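Local coordinates for protein extracellular ligand-binding receptor (Rhodopseudomonas palustris, PDB 4F06) that binds p-hydroxybenzoic acid and probably delivers lignin-derived aromatic acids to an ABC transporter as its solute-binding protein, at residues 261-264 with 265-268; 207-210 with 211-215. One frame throughout, in Å; residues are numbered along the deposited sequence. Where two conformers were deposited one is given.

How the interactions relate
Following the chain from its N terminus, interaction 2 comes first, within helix 206-217, and interaction 1 comes later, in the opening turns of helix 262-273. Each is a local contact, chiefly between residues three or four apart in one helix, so neither closes a long loop, and the two stand in series without nesting or crossing. Helix 206-217 joins strand 197-201 to strand 226-230 as a beta-alpha-beta unit, starting just after the ligand-pocket residues Phe201, Pro203 and Ala204. Strand 226-230 pairs with strand 250-253, after which the chain reaches helix 262-273, packed against helix 283-301. The contacts stay apart, with centres about 30 Å from each other and nearest atoms about 19 Å.

Interaction 1. Residues 261-264 with 265-268; sequences SPEN and KAFL
Ser261 and Lys265 open the run of i to i+4 backbone hydrogen bonds in this helix: Lys265 N donates to Ser261 O at 3.0 Å. The same pattern takes Ala266 N to Pro262 O, Phe267 N to Glu263 O and Leu268 N to Asn264 O, the last at 2.9 Å. Ser261 is the N-cap, its OG accepting from Asn264 N at 3.0 Å with an N-H...O angle of 161°, which satisfies an amide in the first turn.

Asn264 is buried, and three hydrogen bonds outside the two segments fix its amide's rotation: OD1 pairs with Tyr255 OH, while ND2 donates to the carbonyls of Val257 and His259. With CG anti to the backbone N (chi1 -167°), the amide sits beside Phe267, OD1 making a contact of 3.6 Å with Phe267 CD2 at the ring edge, near the ring plane. The amide and ring planes are 36° apart.

Carbon atoms also touch polar atoms without bonding: Leu268 CD1 comes 4.0 Å from Asn264 ND2, and Lys265 CG passes 3.3 Å from Ser261 O. The lysine chain then bends at its last torsion, and NZ forms a salt bridge with Asp260. Beyond the segments, the Phe267 ring meets Tyr289 of helix 283-301 edge-to-face. Together these features make a serine-capped helix N terminus, with Pro262 directly after the cap, a first-turn position whose backbone nitrogen needs no N-H for the helix bonding pattern.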
ATOM      1  N   SER A 261     -14.929 -12.474  -1.803  1.00  9.01           N
ATOM      2  CA  SER A 261     -14.809 -13.065  -3.149  1.00  8.80           C
ATOM      3  C   SER A 261     -14.203 -14.433  -3.015  1.00  9.21           C
ATOM      4  O   SER A 261     -13.484 -14.688  -2.056  1.00  9.54           O
ATOM      5  CB  SER A 261     -13.979 -12.198  -4.111  1.00  9.68           C
ATOM      6  OG  SER A 261     -12.602 -12.304  -3.728  1.00  8.34           O
ATOM      7  N   PRO A 262     -14.457 -15.302  -4.001  1.00  9.57           N
ATOM      8  CA  PRO A 262     -13.809 -16.618  -3.934  1.00 10.20           C
ATOM      9  C   PRO A 262     -12.291 -16.506  -3.941  1.00  8.99           C
ATOM     10  O   PRO A 262     -11.601 -17.295  -3.292  1.00 10.01           O
ATOM     11  CB  PRO A 262     -14.301 -17.318  -5.215  1.00 13.94           C
ATOM     12  CG  PRO A 262     -15.576 -16.630  -5.552  1.00 16.37           C
ATOM     13  CD  PRO A 262     -15.475 -15.216  -5.072  1.00 11.37           C
ATOM     14  N   GLU A 263     -11.752 -15.575  -4.724  0.50  8.92           N
ATOM     15  CA  GLU A 263     -10.305 -15.473  -4.796  0.50  9.17           C
ATOM     16  C   GLU A 263      -9.710 -15.010  -3.474  0.50  7.95           C
ATOM     17  O   GLU A 263      -8.632 -15.459  -3.088  0.50  9.15           O
ATOM     18  CB  GLU A 263      -9.877 -14.544  -5.938  0.50 11.18           C
ATOM     19  CG  GLU A 263      -8.383 -14.485  -6.137  0.50 12.65           C
ATOM     20  CD  GLU A 263      -7.732 -15.856  -6.303  0.50 18.77           C
ATOM     21  OE1 GLU A 263      -8.418 -16.796  -6.740  0.50 27.52           O
ATOM     22  OE2 GLU A 263      -6.519 -15.957  -5.965  0.50 22.80           O
ATOM     23  N   ASN A 264     -10.385 -14.094  -2.773  1.00  6.81           N
ATOM     24  CA  ASN A 264      -9.861 -13.706  -1.466  1.00  6.31           C
ATOM     25  C   ASN A 264      -9.970 -14.853  -0.455  1.00  7.14           C
ATOM     26  O   ASN A 264      -9.041 -15.067   0.311  1.00  7.41           O
ATOM     27  CB  ASN A 264     -10.529 -12.445  -0.930  1.00  6.84           C
ATOM     28  CG  ASN A 264      -9.762 -11.889   0.258  1.00  6.82           C
ATOM     29  OD1 ASN A 264      -8.510 -11.829   0.222  1.00  7.16           O
ATOM     30  ND2 ASN A 264     -10.468 -11.508   1.311  1.00  6.84           N
ATOM     31  N   LYS A 265     -11.068 -15.611  -0.485  1.00  7.89           N
ATOM     32  CA  LYS A 265     -11.184 -16.752   0.438  1.00  7.90           C
ATOM     33  C   LYS A 265     -10.066 -17.754   0.168  1.00  7.48           C
ATOM     34  O   LYS A 265      -9.455 -18.299   1.115  1.00  8.73           O
ATOM     35  CB  LYS A 265     -12.558 -17.381   0.263  1.00 10.11           C
ATOM     36  CG  LYS A 265     -13.683 -16.485   0.764  1.00 11.84           C
ATOM     37  CD  LYS A 265     -15.043 -17.108   0.421  1.00 18.60           C
ATOM     38  CE  LYS A 265     -16.214 -16.522   1.194  1.00 26.92           C
ATOM     39  NZ  LYS A 265     -16.276 -15.132   0.797  1.00 27.93           N
ATOM     40  N   ALA A 266      -9.748 -17.994  -1.105  1.00  7.40           N
ATOM     41  CA  ALA A 266      -8.687 -18.915  -1.438  1.00  8.15           C
ATOM     42  C   ALA A 266      -7.321 -18.369  -0.976  1.00  7.20           C
ATOM     43  O   ALA A 266      -6.502 -19.105  -0.454  1.00  8.10           O
ATOM     44  CB  ALA A 266      -8.691 -19.155  -2.949  1.00  9.96           C
ATOM     45  N   PHE A 267      -7.098 -17.074  -1.158  1.00  7.16           N
ATOM     46  CA  PHE A 267      -5.846 -16.432  -0.735  1.00  6.72           C
ATOM     47  C   PHE A 267      -5.679 -16.545   0.767  1.00  7.68           C
ATOM     48  O   PHE A 267      -4.577 -16.865   1.220  1.00  7.37           O
ATOM     49  CB  PHE A 267      -5.945 -14.951  -1.138  1.00  6.85           C
ATOM     50  CG  PHE A 267      -4.809 -14.056  -0.659  1.00  6.37           C
ATOM     51  CD1 PHE A 267      -3.461 -14.343  -0.980  1.00  6.65           C
ATOM     52  CD2 PHE A 267      -5.100 -12.900   0.072  1.00  7.22           C
ATOM     53  CE1 PHE A 267      -2.439 -13.506  -0.569  1.00  7.48           C
ATOM     54  CE2 PHE A 267      -4.078 -12.052   0.459  1.00  8.96           C
ATOM     55  CZ  PHE A 267      -2.754 -12.358   0.173  1.00  7.47           C
ATOM     56  N   LEU A 268      -6.736 -16.304   1.560  1.00  6.76           N
ATOM     57  CA  LEU A 268      -6.602 -16.426   3.010  1.00  7.09           C
ATOM     58  C   LEU A 268      -6.268 -17.868   3.392  1.00  6.98           C
ATOM     59  O   LEU A 268      -5.442 -18.108   4.292  1.00  8.04           O
ATOM     60  CB  LEU A 268      -7.901 -15.959   3.664  1.00  7.99           C
ATOM     61  CG  LEU A 268      -8.202 -14.452   3.491  1.00  9.10           C
ATOM     62  CD1 LEU A 268      -9.503 -14.094   4.182  1.00 12.55           C
ATOM     63  CD2 LEU A 268      -7.073 -13.519   3.949  1.00 11.45           C
TER

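Interaction 2. Residues 207-210 with 211-215; sequences PTLG and FVKAY
Phe211 meets Pro207 through its CB, 3.5 Å from Pro207 O, rather than through its ring: neither a face nor an edge of the phenyl group comes against 207-210. The ring swings out beside its own carbonyl carbon (chi1 -176°) and packs on Met187 of helix 184-193 and Thr200 of strand 197-201. The Tyr215 ring packs on Ile198 and Met187, and its OH bonds Val225 O.

Between the segments, the side-chain contact is Leu209 with Lys213. The two chains run alongside each other in the same direction, Leu209 CD1 resting 3.9 Å from Lys213 CE. The lysine's methylenes also run over the backbone, CG being 3.4 Å from Leu209 O, before NZ reaches Asn241 O. Cutting Lys213 back to an alanine would probably strip Leu209 of its neighbour on this side and leave Asn241 O without this donor.

On another side, Val212 CG2 sits 3.4 Å from Thr208 O, which also accepts from Val212 N at 3.1 Å. Gly210 adds no side chain, but its O takes Ala214 N at 3.0 Å. The helix is thus held by its i to i+4 backbone bonds, with Leu209 and Lys213 adding a van der Waals contact, while the Phe211 and Tyr215 rings meet strand 197-201 and helix 184-193.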
ATOM      1  N   PRO A 207       2.837   5.108  13.713  1.00  8.04           N
ATOM      2  CA  PRO A 207       2.244   6.448  13.583  1.00  8.68           C
ATOM      3  C   PRO A 207       0.718   6.401  13.473  1.00  7.59           C
ATOM      4  O   PRO A 207       0.020   7.238  14.074  1.00  8.05           O
ATOM      5  CB  PRO A 207       2.846   6.971  12.264  1.00  9.67           C
ATOM      6  CG  PRO A 207       4.198   6.271  12.220  1.00  9.90           C
ATOM      7  CD  PRO A 207       3.859   4.867  12.665  1.00 10.01           C
ATOM      8  N   THR A 208       0.179   5.437  12.705  1.00  8.00           N
ATOM      9  CA  THR A 208      -1.269   5.347  12.567  1.00  8.09           C
ATOM     10  C   THR A 208      -1.949   4.949  13.866  1.00  7.98           C
ATOM     11  O   THR A 208      -3.041   5.455  14.185  1.00  8.21           O
ATOM     12  CB  THR A 208      -1.635   4.432  11.388  1.00  6.86           C
ATOM     13  OG1 THR A 208      -0.982   3.156  11.494  1.00  9.10           O
ATOM     14  CG2 THR A 208      -1.198   5.043  10.048  1.00  8.57           C
ATOM     15  N   LEU A 209      -1.340   4.035  14.603  1.00  8.96           N
ATOM     16  CA  LEU A 209      -1.924   3.650  15.872  1.00  9.38           C
ATOM     17  C   LEU A 209      -1.977   4.865  16.826  1.00  9.45           C
ATOM     18  O   LEU A 209      -2.977   5.114  17.520  1.00  9.81           O
ATOM     19  CB  LEU A 209      -1.113   2.512  16.503  1.00 11.63           C
ATOM     20  CG  LEU A 209      -1.794   1.928  17.775  1.00 13.51           C
ATOM     21  CD1 LEU A 209      -3.147   1.308  17.440  1.00 17.72           C
ATOM     22  CD2 LEU A 209      -0.940   0.847  18.397  1.00 20.02           C
ATOM     23  N   GLY A 210      -0.876   5.606  16.885  1.00  8.79           N
ATOM     24  CA  GLY A 210      -0.833   6.802  17.752  1.00  9.11           C
ATOM     25  C   GLY A 210      -1.821   7.846  17.366  1.00  8.68           C
ATOM     26  O   GLY A 210      -2.478   8.427  18.224  1.00  9.05           O
ATOM     27  N   PHE A 211      -1.952   8.102  16.068  1.00  8.05           N
ATOM     28  CA  PHE A 211      -2.869   9.146  15.615  1.00  7.70           C
ATOM     29  C   PHE A 211      -4.311   8.754  15.972  1.00  7.65           C
ATOM     30  O   PHE A 211      -5.039   9.565  16.518  1.00  8.02           O
ATOM     31  CB  PHE A 211      -2.709   9.365  14.087  1.00  7.98           C
ATOM     32  CG  PHE A 211      -3.558  10.488  13.559  1.00  6.43           C
ATOM     33  CD1 PHE A 211      -4.900  10.292  13.250  1.00  8.29           C
ATOM     34  CD2 PHE A 211      -2.991  11.752  13.359  1.00  7.41           C
ATOM     35  CE1 PHE A 211      -5.647  11.384  12.776  1.00  8.51           C
ATOM     36  CE2 PHE A 211      -3.722  12.805  12.844  1.00  9.17           C
ATOM     37  CZ  PHE A 211      -5.073  12.621  12.555  1.00  9.33           C
ATOM     38  N   VAL A 212      -4.708   7.525  15.688  1.00  7.89           N
ATOM     39  CA  VAL A 212      -6.106   7.134  15.940  1.00  7.87           C
ATOM     40  C   VAL A 212      -6.404   7.161  17.446  1.00  8.41           C
ATOM     41  O   VAL A 212      -7.474   7.614  17.869  1.00  9.04           O
ATOM     42  CB  VAL A 212      -6.425   5.782  15.296  1.00  8.67           C
ATOM     43  CG1 VAL A 212      -7.806   5.264  15.730  1.00 10.52           C
ATOM     44  CG2 VAL A 212      -6.377   5.940  13.770  1.00  9.52           C
ATOM     45  N   LYS A 213      -5.470   6.626  18.247  1.00  8.07           N
ATOM     46  CA  LYS A 213      -5.710   6.632  19.680  1.00 10.17           C
ATOM     47  C   LYS A 213      -5.829   8.054  20.203  1.00  9.41           C
ATOM     48  O   LYS A 213      -6.654   8.312  21.071  1.00  9.99           O
ATOM     49  CB  LYS A 213      -4.598   5.878  20.379  1.00 11.79           C
ATOM     50  CG  LYS A 213      -4.754   4.377  20.277  1.00 13.44           C
ATOM     51  CD  LYS A 213      -3.628   3.661  21.008  1.00 19.82           C
ATOM     52  CE  LYS A 213      -3.868   2.156  21.179  1.00 19.27           C
ATOM     53  NZ  LYS A 213      -4.873   1.829  22.248  1.00 18.19           N
ATOM     54  N   ALA A 214      -5.032   9.005  19.708  1.00  8.80           N
ATOM     55  CA  ALA A 214      -5.146  10.394  20.144  1.00  7.97           C
ATOM     56  C   ALA A 214      -6.461  11.020  19.706  1.00  7.59           C
ATOM     57  O   ALA A 214      -7.031  11.835  20.442  1.00  9.49           O
ATOM     58  CB  ALA A 214      -3.974  11.195  19.613  1.00  9.40           C
ATOM     59  N   TYR A 215      -6.910  10.699  18.486  1.00  8.13           N
ATOM     60  CA  TYR A 215      -8.200  11.216  17.954  1.00  8.14           C
ATOM     61  C   TYR A 215      -9.352  10.796  18.899  1.00  8.65           C
ATOM     62  O   TYR A 215     -10.246  11.597  19.235  1.00  9.86           O
ATOM     63  CB  TYR A 215      -8.353  10.680  16.516  1.00  8.79           C
ATOM     64  CG  TYR A 215      -9.733  10.668  15.959  1.00  8.24           C
ATOM     65  CD1 TYR A 215     -10.372  11.854  15.619  1.00  9.14           C
ATOM     66  CD2 TYR A 215     -10.373   9.468  15.725  1.00  9.47           C
ATOM     67  CE1 TYR A 215     -11.667  11.874  15.104  1.00 10.11           C
ATOM     68  CE2 TYR A 215     -11.669   9.441  15.162  1.00 10.07           C
ATOM     69  CZ  TYR A 215     -12.309  10.644  14.853  1.00  9.02           C
ATOM     70  OH  TYR A 215     -13.580  10.587  14.342  1.00 10.48           O
TER